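Local coordinates for phage terminase large subunit (Thermus phage P7426, PDB 7KS4), which probably acts as the ATP-driven motor that pumps viral DNA into empty capsids and as the nuclease that cuts it, here represented by its ATPase domain, at residues S33-S46 against D218-W230. Residues are numbered along the deposited sequence; the frame is centred on the assembly and turned at random.
With SO4 (sulfate ion), chain H.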
ATOM      1  N   SER A  33       6.624 -10.644   2.437  1.00 38.34           N
ATOM      2  CA  SER A  33       7.239 -10.009   3.593  1.00 38.63           C
ATOM      3  C   SER A  33       6.269  -9.965   4.765  1.00 38.01           C
ATOM      4  O   SER A  33       5.119  -9.549   4.615  1.00 37.80           O
ATOM      5  CB  SER A  33       7.684  -8.591   3.243  1.00 35.12           C
ATOM      6  OG  SER A  33       8.115  -7.909   4.407  1.00 34.87           O
ATOM      7  N   THR A  34       6.749 -10.370   5.939  1.00 38.92           N
ATOM      8  CA  THR A  34       5.988 -10.276   7.177  1.00 40.04           C
ATOM      9  C   THR A  34       6.351  -9.043   8.004  1.00 37.25           C
ATOM     10  O   THR A  34       5.891  -8.918   9.144  1.00 38.28           O
ATOM     11  CB  THR A  34       6.202 -11.538   8.013  1.00 45.22           C
ATOM     12  OG1 THR A  34       7.601 -11.694   8.287  1.00 46.29           O
ATOM     13  CG2 THR A  34       5.683 -12.763   7.265  1.00 48.04           C
ATOM     14  N   ALA A  35       7.154  -8.133   7.457  1.00 32.55           N
ATOM     15  CA  ALA A  35       7.586  -6.963   8.210  1.00 32.75           C
ATOM     16  C   ALA A  35       6.403  -6.047   8.510  1.00 30.93           C
ATOM     17  O   ALA A  35       5.530  -5.827   7.666  1.00 29.28           O
ATOM     18  CB  ALA A  35       8.655  -6.195   7.431  1.00 30.84           C
ATOM     19  N   LYS A  36       6.381  -5.505   9.728  1.00 32.86           N
ATOM     20  CA  LYS A  36       5.317  -4.583  10.103  1.00 32.54           C
ATOM     21  C   LYS A  36       5.460  -3.228   9.426  1.00 29.02           C
ATOM     22  O   LYS A  36       4.481  -2.480   9.368  1.00 27.48           O
ATOM     23  CB  LYS A  36       5.283  -4.416  11.624  1.00 37.96           C
ATOM     24  CG  LYS A  36       5.004  -5.718  12.351  1.00 44.30           C
ATOM     25  CD  LYS A  36       3.745  -5.639  13.197  1.00 50.72           C
ATOM     26  CE  LYS A  36       3.333  -7.014  13.712  1.00 58.05           C
ATOM     27  NZ  LYS A  36       4.435  -7.704  14.442  1.00 62.02           N
ATOM     28  N   ARG A  37       6.645  -2.907   8.903  1.00 28.16           N
ATOM     29  CA  ARG A  37       6.883  -1.684   8.141  1.00 28.70           C
ATOM     30  C   ARG A  37       7.514  -2.109   6.821  1.00 29.70           C
ATOM     31  O   ARG A  37       8.710  -2.409   6.766  1.00 29.50           O
ATOM     32  CB  ARG A  37       7.786  -0.710   8.889  1.00 28.98           C
ATOM     33  CG  ARG A  37       7.287  -0.344  10.283  1.00 28.51           C
ATOM     34  CD  ARG A  37       6.083   0.592  10.239  1.00 28.54           C
ATOM     35  NE  ARG A  37       5.633   0.902  11.596  1.00 29.21           N
ATOM     36  CZ  ARG A  37       4.637   0.285  12.231  1.00 31.59           C
ATOM     37  NH1 ARG A  37       3.960  -0.691  11.643  1.00 31.68           N
ATOM     38  NH2 ARG A  37       4.320   0.647  13.474  1.00 31.92           N
ATOM     39  N   ARG A  38       6.704  -2.141   5.773  1.00 27.94           N
ATOM     40  CA  ARG A  38       7.168  -2.431   4.424  1.00 28.23           C
ATOM     41  C   ARG A  38       7.221  -1.126   3.645  1.00 27.39           C
ATOM     42  O   ARG A  38       6.212  -0.414   3.551  1.00 27.42           O
ATOM     43  CB  ARG A  38       6.239  -3.434   3.745  1.00 28.73           C
ATOM     44  CG  ARG A  38       6.333  -4.840   4.319  1.00 30.61           C
ATOM     45  CD  ARG A  38       5.279  -5.762   3.709  1.00 31.92           C
ATOM     46  NE  ARG A  38       3.927  -5.453   4.166  1.00 30.28           N
ATOM     47  CZ  ARG A  38       2.824  -6.050   3.708  1.00 31.56           C
ATOM     48  NH1 ARG A  38       2.903  -6.978   2.759  1.00 33.06           N
ATOM     49  NH2 ARG A  38       1.638  -5.708   4.188  1.00 31.27           N
ATOM     50  N   VAL A  39       8.386  -0.825   3.078  1.00 27.96           N
ATOM     51  CA  VAL A  39       8.638   0.429   2.384  1.00 27.13           C
ATOM     52  C   VAL A  39       9.043   0.066   0.960  1.00 28.54           C
ATOM     53  O   VAL A  39      10.087  -0.566   0.751  1.00 28.98           O
ATOM     54  CB  VAL A  39       9.730   1.260   3.074  1.00 27.42           C
ATOM     55  CG1 VAL A  39       9.823   2.651   2.456  1.00 27.58           C
ATOM     56  CG2 VAL A  39       9.473   1.364   4.573  1.00 27.52           C
ATOM     57  N   ALA A  40       8.235   0.466  -0.019  1.00 30.02           N
ATOM     58  CA  ALA A  40       8.499   0.148  -1.420  1.00 29.94           C
ATOM     59  C   ALA A  40       8.776   1.438  -2.178  1.00 30.79           C
ATOM     60  O   ALA A  40       7.884   2.277  -2.343  1.00 31.23           O
ATOM     61  CB  ALA A  40       7.332  -0.613  -2.048  1.00 31.46           C
ATOM     62  N   CYS A  41      10.014   1.589  -2.643  1.00 30.69           N
ATOM     63  CA  CYS A  41      10.408   2.710  -3.486  1.00 31.04           C
ATOM     64  C   CYS A  41      10.495   2.167  -4.906  1.00 33.79           C
ATOM     65  O   CYS A  41      11.489   1.539  -5.278  1.00 35.12           O
ATOM     66  CB  CYS A  41      11.731   3.302  -3.023  1.00 31.54           C
ATOM     67  SG  CYS A  41      12.345   4.608  -4.106  1.00 33.71           S
ATOM     68  N   LEU A  42       9.444   2.399  -5.691  1.00 37.34           N
ATOM     69  CA  LEU A  42       9.306   1.802  -7.012  1.00 39.85           C
ATOM     70  C   LEU A  42       8.893   2.876  -8.010  1.00 40.25           C
ATOM     71  O   LEU A  42       8.166   3.814  -7.677  1.00 39.31           O
ATOM     72  CB  LEU A  42       8.273   0.640  -7.022  1.00 42.36           C
ATOM     73  CG  LEU A  42       8.289  -0.387  -5.878  1.00 42.70           C
ATOM     74  CD1 LEU A  42       7.178  -1.414  -6.053  1.00 46.14           C
ATOM     75  CD2 LEU A  42       9.629  -1.105  -5.771  1.00 44.16           C
ATOM     76  N   GLY A  43       9.387   2.746  -9.237  1.00 40.60           N
ATOM     77  CA  GLY A  43       9.011   3.674 -10.283  1.00 40.43           C
ATOM     78  C   GLY A  43       7.573   3.480 -10.718  1.00 39.79           C
ATOM     79  O   GLY A  43       6.890   2.531 -10.332  1.00 41.71           O
ATOM     80  N   ARG A  44       7.104   4.410 -11.546  1.00 48.32           N
ATOM     81  CA  ARG A  44       5.775   4.281 -12.130  1.00 49.33           C
ATOM     82  C   ARG A  44       5.644   2.958 -12.870  1.00 47.59           C
ATOM     83  O   ARG A  44       6.612   2.437 -13.428  1.00 46.35           O
ATOM     84  CB  ARG A  44       5.499   5.426 -13.098  1.00 55.46           C
ATOM     85  CG  ARG A  44       5.534   6.783 -12.459  1.00 59.91           C
ATOM     86  CD  ARG A  44       5.212   7.852 -13.478  1.00 68.53           C
ATOM     87  NE  ARG A  44       5.147   9.176 -12.869  1.00 74.51           N
ATOM     88  CZ  ARG A  44       4.846  10.287 -13.530  1.00 83.60           C
ATOM     89  NH1 ARG A  44       4.579  10.239 -14.832  1.00 88.84           N
ATOM     90  NH2 ARG A  44       4.812  11.446 -12.890  1.00 86.90           N
ATOM     91  N   GLN A  45       4.420   2.425 -12.881  1.00 52.06           N
ATOM     92  CA  GLN A  45       4.072   1.187 -13.571  1.00 55.10           C
ATOM     93  C   GLN A  45       4.641  -0.044 -12.881  1.00 52.86           C
ATOM     94  O   GLN A  45       4.728  -1.114 -13.488  1.00 56.16           O
ATOM     95  CB  GLN A  45       4.528   1.221 -15.035  1.00 61.53           C
ATOM     96  CG  GLN A  45       4.025   2.435 -15.801  1.00 67.57           C
ATOM     97  CD  GLN A  45       4.398   2.397 -17.277  1.00 75.00           C
ATOM     98  OE1 GLN A  45       5.324   1.693 -17.681  1.00 74.57           O
ATOM     99  NE2 GLN A  45       3.669   3.156 -18.089  1.00 82.06           N
ATOM    100  N   SER A  46       5.027   0.069 -11.614  0.56 48.82           N
ATOM    101  CA  SER A  46       5.625  -1.058 -10.915  0.56 49.37           C
ATOM    102  C   SER A  46       4.604  -1.971 -10.251  0.56 49.55           C
ATOM    103  O   SER A  46       4.994  -3.012  -9.714  0.56 49.39           O
ATOM    104  CB  SER A  46       6.612  -0.560  -9.856  0.56 50.09           C
ATOM    105  OG  SER A  46       7.769  -0.003 -10.460  0.56 48.61           O
ATOM    106  N   ASP A 218      12.016  -4.618  12.164  1.00 39.85           N
ATOM    107  CA  ASP A 218      10.619  -4.574  11.746  1.00 40.76           C
ATOM    108  C   ASP A 218      10.428  -3.921  10.383  1.00 36.58           C
ATOM    109  O   ASP A 218       9.283  -3.779   9.939  1.00 33.62           O
ATOM    110  CB  ASP A 218       9.767  -3.845  12.793  1.00 44.88           C
ATOM    111  CG  ASP A 218      10.413  -2.562  13.300  1.00 49.03           C
ATOM    112  OD1 ASP A 218      11.656  -2.433  13.207  1.00 50.10           O
ATOM    113  OD2 ASP A 218       9.671  -1.687  13.811  1.00 50.60           O
ATOM    114  N   PHE A 219      11.514  -3.550   9.710  1.00 33.46           N
ATOM    115  CA  PHE A 219      11.452  -2.872   8.424  1.00 31.26           C
ATOM    116  C   PHE A 219      11.954  -3.786   7.314  1.00 30.71           C
ATOM    117  O   PHE A 219      12.967  -4.476   7.471  1.00 30.85           O
ATOM    118  CB  PHE A 219      12.289  -1.594   8.438  1.00 30.75           C
ATOM    119  CG  PHE A 219      11.598  -0.411   9.060  1.00 30.92           C
ATOM    120  CD1 PHE A 219      11.424  -0.330  10.432  1.00 32.81           C
ATOM    121  CD2 PHE A 219      11.159   0.638   8.273  1.00 30.34           C
ATOM    122  CE1 PHE A 219      10.793   0.770  11.001  1.00 32.70           C
ATOM    123  CE2 PHE A 219      10.532   1.735   8.837  1.00 31.14           C
ATOM    124  CZ  PHE A 219      10.350   1.800  10.196  1.00 31.13           C
ATOM    125  N   GLU A 220      11.260  -3.766   6.181  1.00 29.74           N
ATOM    126  CA  GLU A 220      11.757  -4.413   4.973  1.00 31.99           C
ATOM    127  C   GLU A 220      11.446  -3.512   3.791  1.00 29.37           C
ATOM    128  O   GLU A 220      10.311  -3.053   3.644  1.00 29.02           O
ATOM    129  CB  GLU A 220      11.136  -5.798   4.762  1.00 35.75           C
ATOM    130  CG  GLU A 220      11.654  -6.496   3.513  1.00 39.05           C
ATOM    131  CD  GLU A 220      11.261  -7.956   3.467  1.00 42.22           C
ATOM    132  OE1 GLU A 220      10.558  -8.408   4.395  1.00 42.00           O
ATOM    133  OE2 GLU A 220      11.655  -8.648   2.505  1.00 45.16           O
ATOM    134  N   SER A 221      12.451  -3.258   2.956  1.00 31.77           N
ATOM    135  CA  SER A 221      12.323  -2.308   1.863  1.00 29.91           C
ATOM    136  C   SER A 221      12.507  -2.980   0.511  1.00 30.92           C
ATOM    137  O   SER A 221      13.271  -3.941   0.369  1.00 32.08           O
ATOM    138  CB  SER A 221      13.331  -1.180   2.004  1.00 30.22           C
ATOM    139  OG  SER A 221      13.063  -0.430   3.170  1.00 29.92           O
ATOM    140  N   PHE A 222      11.808  -2.437  -0.486  1.00 31.33           N
ATOM    141  CA  PHE A 222      11.790  -2.963  -1.842  1.00 33.65           C
ATOM    142  C   PHE A 222      12.067  -1.823  -2.806  1.00 34.41           C
ATOM    143  O   PHE A 222      11.590  -0.700  -2.601  1.00 32.73           O
ATOM    144  CB  PHE A 222      10.436  -3.607  -2.141  1.00 35.13           C
ATOM    145  CG  PHE A 222       9.959  -4.511  -1.045  1.00 34.92           C
ATOM    146  CD1 PHE A 222      10.155  -5.879  -1.128  1.00 35.99           C
ATOM    147  CD2 PHE A 222       9.343  -3.992   0.086  1.00 34.58           C
ATOM    148  CE1 PHE A 222       9.734  -6.710  -0.116  1.00 35.53           C
ATOM    149  CE2 PHE A 222       8.920  -4.821   1.093  1.00 35.66           C
ATOM    150  CZ  PHE A 222       9.119  -6.185   0.987  1.00 36.29           C
ATOM    151  N   HIS A 223      12.846  -2.115  -3.850  1.00 34.23           N
ATOM    152  CA  HIS A 223      13.278  -1.110  -4.811  1.00 35.37           C
ATOM    153  C   HIS A 223      13.175  -1.673  -6.221  1.00 36.84           C
ATOM    154  O   HIS A 223      13.576  -2.813  -6.468  1.00 37.06           O
ATOM    155  CB  HIS A 223      14.715  -0.660  -4.542  1.00 35.89           C
ATOM    156  CG  HIS A 223      15.132   0.506  -5.376  1.00 38.28           C
ATOM    157  ND1 HIS A 223      16.147   0.434  -6.304  1.00 40.31           N
ATOM    158  CD2 HIS A 223      14.647   1.768  -5.443  1.00 39.29           C
ATOM    159  CE1 HIS A 223      16.280   1.608  -6.896  1.00 40.95           C
ATOM    160  NE2 HIS A 223      15.381   2.434  -6.391  1.00 40.91           N
ATOM    161  N   ALA A 224      12.639  -0.878  -7.143  1.00 37.37           N
ATOM    162  CA  ALA A 224      12.585  -1.292  -8.539  1.00 37.90           C
ATOM    163  C   ALA A 224      12.326  -0.075  -9.408  1.00 39.39           C
ATOM    164  O   ALA A 224      11.410   0.707  -9.133  1.00 39.35           O
ATOM    165  CB  ALA A 224      11.498  -2.349  -8.770  1.00 38.53           C
ATOM    166  N   ALA A 225      13.139   0.084 -10.448  1.00 39.87           N
ATOM    167  CA  ALA A 225      12.829   1.033 -11.499  1.00 40.30           C
ATOM    168  C   ALA A 225      11.679   0.501 -12.344  1.00 39.99           C
ATOM    169  O   ALA A 225      11.366  -0.691 -12.338  1.00 40.68           O
ATOM    170  CB  ALA A 225      14.058   1.277 -12.380  1.00 40.79           C
ATOM    171  N   SER A 226      11.039   1.405 -13.080  1.00 39.87           N
ATOM    172  CA  SER A 226       9.970   0.979 -13.972  1.00 41.50           C
ATOM    173  C   SER A 226      10.452  -0.119 -14.912  1.00 40.77           C
ATOM    174  O   SER A 226       9.717  -1.075 -15.197  1.00 40.60           O
ATOM    175  CB  SER A 226       9.447   2.174 -14.760  1.00 42.30           C
ATOM    176  OG  SER A 226       9.086   3.223 -13.879  1.00 43.64           O
ATOM    177  N   TRP A 227      11.695  -0.017 -15.383  1.00 39.79           N
ATOM    178  CA  TRP A 227      12.217  -0.991 -16.330  1.00 40.49           C
ATOM    179  C   TRP A 227      12.704  -2.267 -15.661  1.00 41.10           C
ATOM    180  O   TRP A 227      12.975  -3.244 -16.367  1.00 40.93           O
ATOM    181  CB  TRP A 227      13.346  -0.375 -17.157  1.00 39.26           C
ATOM    182  CG  TRP A 227      14.443   0.218 -16.342  1.00 38.24           C
ATOM    183  CD1 TRP A 227      15.444  -0.452 -15.708  1.00 38.20           C
ATOM    184  CD2 TRP A 227      14.658   1.610 -16.078  1.00 38.24           C
ATOM    185  NE1 TRP A 227      16.272   0.436 -15.062  1.00 38.00           N
ATOM    186  CE2 TRP A 227      15.810   1.708 -15.278  1.00 38.34           C
ATOM    187  CE3 TRP A 227      13.987   2.782 -16.442  1.00 39.13           C
ATOM    188  CZ2 TRP A 227      16.308   2.930 -14.833  1.00 39.51           C
ATOM    189  CZ3 TRP A 227      14.486   3.994 -16.004  1.00 39.91           C
ATOM    190  CH2 TRP A 227      15.634   4.058 -15.209  1.00 38.89           C
ATOM    191  N   ASP A 228      12.827  -2.287 -14.330  1.00 44.30           N
ATOM    192  CA  ASP A 228      13.008  -3.557 -13.634  1.00 45.22           C
ATOM    193  C   ASP A 228      11.749  -4.410 -13.722  1.00 45.56           C
ATOM    194  O   ASP A 228      11.835  -5.639 -13.831  1.00 48.64           O
ATOM    195  CB  ASP A 228      13.375  -3.326 -12.164  1.00 45.32           C
ATOM    196  CG  ASP A 228      14.762  -2.735 -11.989  1.00 45.29           C
ATOM    197  OD1 ASP A 228      15.664  -3.076 -12.785  1.00 45.83           O
ATOM    198  OD2 ASP A 228      14.951  -1.934 -11.048  1.00 43.51           O
ATOM    199  N   VAL A 229      10.577  -3.782 -13.679  1.00 42.37           N
ATOM    200  CA  VAL A 229       9.325  -4.514 -13.811  1.00 43.04           C
ATOM    201  C   VAL A 229       8.938  -4.693 -15.275  1.00 42.29           C
ATOM    202  O   VAL A 229       8.343  -5.712 -15.635  1.00 42.70           O
ATOM    203  CB  VAL A 229       8.202  -3.802 -13.047  1.00 42.15           C
ATOM    204  CG1 VAL A 229       6.943  -4.679 -13.026  1.00 44.23           C
ATOM    205  CG2 VAL A 229       8.655  -3.432 -11.622  1.00 41.67           C
ATOM    206  N   TRP A 230       9.255  -3.711 -16.124  1.00 40.06           N
ATOM    207  CA  TRP A 230       8.928  -3.742 -17.547  1.00 41.63           C
ATOM    208  C   TRP A 230      10.224  -3.630 -18.341  1.00 40.33           C
ATOM    209  O   TRP A 230      10.535  -2.565 -18.896  1.00 38.59           O
ATOM    210  CB  TRP A 230       7.955  -2.624 -17.910  1.00 43.66           C
ATOM    211  CG  TRP A 230       6.640  -2.759 -17.216  1.00 47.75           C
ATOM    212  CD1 TRP A 230       6.145  -1.961 -16.223  1.00 48.09           C
ATOM    213  CD2 TRP A 230       5.651  -3.770 -17.449  1.00 51.31           C
ATOM    214  NE1 TRP A 230       4.906  -2.409 -15.831  1.00 50.66           N
ATOM    215  CE2 TRP A 230       4.580  -3.519 -16.568  1.00 52.80           C
ATOM    216  CE3 TRP A 230       5.568  -4.864 -18.320  1.00 53.93           C
ATOM    217  CZ2 TRP A 230       3.437  -4.322 -16.534  1.00 55.83           C
ATOM    218  CZ3 TRP A 230       4.435  -5.658 -18.285  1.00 57.08           C
ATOM    219  CH2 TRP A 230       3.385  -5.384 -17.399  1.00 57.67           C
TER
HETATM  220  S   SO4 H 307       3.103   9.799 -18.025  0.53 46.92           S
HETATM  221  O1  SO4 H 307       3.132  10.198 -19.431  0.53 47.05           O
HETATM  222  O2  SO4 H 307       2.036   8.827 -17.815  0.53 45.82           O
HETATM  223  O3  SO4 H 307       2.858  10.981 -17.202  0.53 46.91           O
HETATM  224  O4  SO4 H 307       4.376   9.191 -17.644  0.53 46.78           O
HETATM  225  O   HOH W   1       9.433 -10.942   6.014  1.00 40.48           O
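Strand 37-42, which leads into the phosphate-binding P-loop of the ASCE ATPase fold, pairs in parallel with strand 219-224, and the first loop residues, Gly43 to Ser46, pack against the short helix 226-229 and Trp230, which follows it. Seven backbone hydrogen bonds join the segments, from Arg37 N to Asp218 O through Gly43 N to Ala224 O; the bond from Ala224 N to Cys41 O is the longest, at 3.3 Å. Beyond the strands, Ser226 OG donates to a lone pair of Arg44 O, in the carbonyl plane, at 2.6 Å. Trp230 presents its indole edge to the next peptide, NE1 reaching Gln45 O at 2.7 Å through a bent bond (133° at the hydrogen), with the Gln45 amide plane nearly perpendicular to the ring; Gln45 OE1 accepts from Arg233, which also makes a cation-pi contact with Trp230. Two successive P-loop carbonyls are thus each gripped by a side-chain donor, while Gln45 N and, weakly, Ser46 N hydrogen-bond to the beta-phosphate of ADP.

At the other end, Arg37 lays CB over the centre of the Phe219 ring, 3.6 Å from its centroid; a bend at chi2 (-73°) carries the guanidinium away, and NH1 returns to Lys36 O. On the face of Ala40 and Leu42, the edge of Phe222 meets Ser33 CB, with CZ 3.6 Å away. Ser33 OG, anti to the backbone N (chi1 172°), donates to Glu220 OE1 at 2.5 Å, a very short bond whose exact length is doubtful, and also accepts from Ala35 N, forming an ST turn; a water links the same OE1 to Thr34 N.

Helix 25-32 covers Ala40, Leu42 and Phe222, whereas helix 190-197 packs against Val39, Cys41 and Phe219. Strand 37-42 lies between strand 178-183 and strand 219-224, the latter an outermost strand of the sheet.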